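Local coordinates for N-acylhomoserine lactone dependent regulatory protein (Burkholderia cenocepacia, PDB 5L10) that probably binds DNA as a LuxR-family transcription factor dependent on N-acylhomoserine lactones, the chain here being its autoinducer-binding part, at residues R18-T21 and A22-F26; M56-V59 and G60-R64. One frame throughout, in Å; residues are numbered along the deposited sequence.

Contact 1. Residues R18-T21 and A22-F26; sequences RAPT and AEAAF
T21 turns its hydroxyl onto the backbone of A24, where OG1 accepts from A24 N at 3.2 Å with an N-H...O angle of 147°. With chi1 at 63°, OG1 sits between the backbone N and the carbonyl carbon of its own residue, which brings it round to the amide three residues on. T21 O faces the same turn and takes a weak bond from A25 N (2.9 Å) and a longer weak one from A24 N (3.3 Å). Two oxygens of one threonine thus share the A24 amide. This is an N-cap: T21 immediately precedes helix 22-35, and its hydroxyl serves an amide of the first turn that has no earlier helical carbonyl to use. Apolar contacts add to the polar ones. A19 CB points at the helix and lies 3.8 Å from A24 CB and 4.1 Å from A25 CB, with A24 O also beside it; the ring of P20 adds a looser touch, CD to A24 CB. E23, bent at chi2 (74°), brings OE1 near T21 CB without a hydrogen bond. A22 and A25 pack on L164 of helix 143-169.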
loop_
_atom_site.group_PDB
_atom_site.type_symbol
_atom_site.label_atom_id
_atom_site.label_comp_id
_atom_site.label_asym_id
_atom_site.label_seq_id
_atom_site.Cartn_x
_atom_site.Cartn_y
_atom_site.Cartn_z
ATOM N N ARG A 18 -1.475 -11.749 -13.985
ATOM C CA ARG A 18 -1.923 -13.057 -14.447
ATOM C C ARG A 18 -1.961 -14.055 -13.294
ATOM O O ARG A 18 -1.700 -15.247 -13.478
ATOM C CB ARG A 18 -1.029 -13.572 -15.575
ATOM C CG ARG A 18 -0.822 -12.583 -16.705
ATOM C CD ARG A 18 0.130 -13.135 -17.754
ATOM N NE ARG A 18 1.416 -13.529 -17.184
ATOM C CZ ARG A 18 2.486 -12.740 -17.128
ATOM N NH1 ARG A 18 2.428 -11.504 -17.608
ATOM N NH2 ARG A 18 3.613 -13.187 -16.591
ATOM N N ALA A 19 -2.277 -13.573 -12.092
ATOM C CA ALA A 19 -2.328 -14.396 -10.885
ATOM C C ALA A 19 -3.705 -14.234 -10.263
ATOM O O ALA A 19 -3.919 -13.344 -9.426
ATOM C CB ALA A 19 -1.230 -14.006 -9.900
ATOM N N PRO A 20 -4.671 -15.076 -10.635
ATOM C CA PRO A 20 -6.025 -14.940 -10.092
ATOM C C PRO A 20 -6.231 -15.623 -8.750
ATOM O O PRO A 20 -7.356 -15.613 -8.238
ATOM C CB PRO A 20 -6.890 -15.596 -11.180
ATOM C CG PRO A 20 -5.953 -16.539 -11.926
ATOM C CD PRO A 20 -4.535 -16.266 -11.490
ATOM N N THR A 21 -5.191 -16.218 -8.171
ATOM C CA THR A 21 -5.291 -16.932 -6.906
ATOM C C THR A 21 -4.131 -16.532 -6.006
ATOM O O THR A 21 -3.124 -15.987 -6.463
ATOM C CB THR A 21 -5.277 -18.451 -7.109
ATOM O OG1 THR A 21 -4.022 -18.840 -7.681
ATOM C CG2 THR A 21 -6.397 -18.878 -8.038
ATOM N N ALA A 22 -4.282 -16.815 -4.709
ATOM C CA ALA A 22 -3.193 -16.553 -3.771
ATOM C C ALA A 22 -2.020 -17.494 -4.006
ATOM O O ALA A 22 -0.873 -17.151 -3.695
ATOM C CB ALA A 22 -3.694 -16.679 -2.332
ATOM N N GLU A 23 -2.291 -18.680 -4.555
ATOM C CA GLU A 23 -1.235 -19.627 -4.881
ATOM C C GLU A 23 -0.368 -19.120 -6.024
ATOM O O GLU A 23 0.843 -19.369 -6.042
ATOM C CB GLU A 23 -1.852 -20.983 -5.230
ATOM C CG GLU A 23 -2.645 -21.640 -4.088
ATOM C CD GLU A 23 -4.000 -20.989 -3.808
ATOM O OE1 GLU A 23 -4.089 -19.748 -3.757
ATOM O OE2 GLU A 23 -4.991 -21.723 -3.633
ATOM N N ALA A 24 -0.963 -18.404 -6.977
ATOM C CA ALA A 24 -0.213 -17.836 -8.087
ATOM C C ALA A 24 0.337 -16.453 -7.784
ATOM O O ALA A 24 1.262 -16.006 -8.472
ATOM C CB ALA A 24 -1.090 -17.758 -9.338
ATOM N N ALA A 25 -0.209 -15.768 -6.780
ATOM C CA ALA A 25 0.218 -14.413 -6.460
ATOM C C ALA A 25 1.407 -14.369 -5.517
ATOM O O ALA A 25 2.137 -13.371 -5.511
ATOM C CB ALA A 25 -0.933 -13.621 -5.837
ATOM N N PHE A 26 1.625 -15.412 -4.719
ATOM C CA PHE A 26 2.729 -15.339 -3.764
ATOM C C PHE A 26 4.098 -15.500 -4.418
ATOM O O PHE A 26 4.994 -14.690 -4.117
ATOM C CB PHE A 26 2.513 -16.345 -2.634
ATOM C CG PHE A 26 3.645 -16.387 -1.664
ATOM C CD1 PHE A 26 4.459 -17.502 -1.589
ATOM C CD2 PHE A 26 3.929 -15.290 -0.864
ATOM C CE1 PHE A 26 5.514 -17.542 -0.709
ATOM C CE2 PHE A 26 4.988 -15.321 0.018
ATOM C CZ PHE A 26 5.784 -16.450 0.093
#

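Contact 2. Residues M56-V59 and G60-R64; sequences MQIV and GNHPR
H62 NE2 is hydrogen-bonded to E67 OE1 on helix 64-72, while the neighbouring ring carbon, CE1, meets I58 CG2 at 3.6 Å. The methyl comes in obliquely to the imidazole, and the two side chains cross at about a right angle. The first torsion of H62 (chi1 54°) puts CG between the backbone N and the carbonyl carbon, folding the ring back toward the strand it has just left. On I58 the meeting branch is CG2, held anti to the backbone N. V59 contributes backbone: its carbonyl carbon lies 4.1 Å from H62 CE1, at the ring edge. W66 meets the imidazole with planes at about 80°. Here edge strand 56-60, paired with strand 40-46, leads into helix 64-72, whose N-cap is P63. The I58 side chain also touches Y70 of that helix and comes within about 4 Å of a glycerol, probably from the crystallisation liquor; as in LuxR relatives, where the lactone lies between sheet and helices, this may mark the pocket. No hydrogen bond joins the two segments, so the contact depends on methyl-to-ring packing; E67, with W66 and I58 against the ring, helps to hold the imidazole's rotation, and its carboxylate fits a proton on NE2.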
loop_
_atom_site.group_PDB
_atom_site.type_symbol
_atom_site.label_atom_id
_atom_site.label_comp_id
_atom_site.label_asym_id
_atom_site.label_seq_id
_atom_site.Cartn_x
_atom_site.Cartn_y
_atom_site.Cartn_z
HETATM N N MSE A 56 -4.838 -16.378 12.678
HETATM C CA MSE A 56 -3.773 -15.916 11.806
HETATM C C MSE A 56 -3.509 -16.924 10.700
HETATM O O MSE A 56 -3.010 -18.022 10.956
HETATM C CB MSE A 56 -2.498 -15.678 12.617
HETATM C CG MSE A 56 -1.302 -15.224 11.805
HETATM SE SE MSE A 56 -1.318 -13.320 11.417
HETATM C CE MSE A 56 -1.153 -12.619 13.229
ATOM N N GLN A 57 -3.860 -16.554 9.472
ATOM C CA GLN A 57 -3.527 -17.347 8.299
ATOM C C GLN A 57 -2.162 -16.915 7.781
ATOM O O GLN A 57 -1.932 -15.727 7.543
ATOM C CB GLN A 57 -4.589 -17.183 7.213
ATOM C CG GLN A 57 -4.189 -17.797 5.888
ATOM C CD GLN A 57 -5.350 -17.920 4.925
ATOM O OE1 GLN A 57 -5.499 -18.936 4.252
ATOM N NE2 GLN A 57 -6.175 -16.884 4.849
ATOM N N ILE A 58 -1.257 -17.877 7.614
ATOM C CA ILE A 58 0.138 -17.588 7.299
ATOM C C ILE A 58 0.529 -18.330 6.032
ATOM O O ILE A 58 0.396 -19.558 5.961
ATOM C CB ILE A 58 1.079 -17.976 8.450
ATOM C CG1 ILE A 58 0.726 -17.193 9.714
ATOM C CG2 ILE A 58 2.527 -17.740 8.048
ATOM C CD1 ILE A 58 1.503 -17.621 10.945
ATOM N N VAL A 59 1.020 -17.591 5.040
ATOM C CA VAL A 59 1.679 -18.166 3.875
ATOM C C VAL A 59 3.075 -17.567 3.785
ATOM O O VAL A 59 3.300 -16.412 4.166
ATOM C CB VAL A 59 0.887 -17.926 2.568
ATOM C CG1 VAL A 59 -0.494 -18.546 2.667
ATOM C CG2 VAL A 59 0.783 -16.443 2.263
ATOM N N GLY A 60 4.019 -18.360 3.296
ATOM C CA GLY A 60 5.376 -17.873 3.140
ATOM C C GLY A 60 6.347 -19.003 2.892
ATOM O O GLY A 60 6.004 -20.186 2.971
ATOM N N ASN A 61 7.584 -18.609 2.578
ATOM C CA ASN A 61 8.693 -19.543 2.431
ATOM C C ASN A 61 9.568 -19.600 3.678
ATOM O O ASN A 61 10.743 -19.968 3.590
ATOM C CB ASN A 61 9.536 -19.188 1.202
ATOM C CG ASN A 61 10.008 -17.747 1.202
ATOM O OD1 ASN A 61 10.052 -17.090 2.241
ATOM N ND2 ASN A 61 10.369 -17.247 0.025
ATOM N N HIS A 62 9.014 -19.235 4.832
ATOM C CA HIS A 62 9.705 -19.312 6.110
ATOM C C HIS A 62 9.985 -20.769 6.476
ATOM O O HIS A 62 9.408 -21.688 5.891
ATOM C CB HIS A 62 8.853 -18.650 7.189
ATOM C CG HIS A 62 7.461 -19.196 7.262
ATOM N ND1 HIS A 62 6.468 -18.813 6.387
ATOM C CD2 HIS A 62 6.903 -20.113 8.087
ATOM C CE1 HIS A 62 5.354 -19.463 6.676
ATOM N NE2 HIS A 62 5.592 -20.258 7.705
ATOM N N PRO A 63 10.873 -21.010 7.445
ATOM C CA PRO A 63 11.074 -22.380 7.929
ATOM C C PRO A 63 9.796 -22.943 8.525
ATOM O O PRO A 63 9.100 -22.278 9.295
ATOM C CB PRO A 63 12.165 -22.225 8.994
ATOM C CG PRO A 63 12.868 -20.980 8.629
ATOM C CD PRO A 63 11.816 -20.076 8.080
ATOM N N ARG A 64 9.496 -24.190 8.162
ATOM C CA ARG A 64 8.285 -24.829 8.660
ATOM C C ARG A 64 8.321 -24.972 10.177
ATOM O O ARG A 64 7.297 -24.799 10.848
ATOM C CB ARG A 64 8.105 -26.190 7.991
ATOM C CG ARG A 64 6.668 -26.668 7.942
ATOM C CD ARG A 64 6.502 -27.780 6.918
ATOM N NE ARG A 64 7.333 -27.561 5.735
ATOM C CZ ARG A 64 6.993 -26.788 4.707
ATOM N NH1 ARG A 64 5.832 -26.147 4.710
ATOM N NH2 ARG A 64 7.818 -26.652 3.676
#

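How the contacts relate
Contact 1 lies toward the periphery, its centre about 16 Å from that of the chain, and contact 2 deeper, its centre about 9 Å from the same point. Their centres are 16 Å apart, yet they touch: F26 reaches from helix 22-35 to the end of the edge strand, with F26 CZ 3.4 Å from G60 CA. Both also lean on helix 143-169, where L168 meets A22 from contact 1 and Q57 and V59 from contact 2. Each marks an approach to a helix. In contact 1 a threonine hydroxyl caps one helix amide, with weak bonds to its carbonyl and alanine packing beside it; contact 2 sets a methyl against a buried imidazole, whose polar bond goes to the next helix.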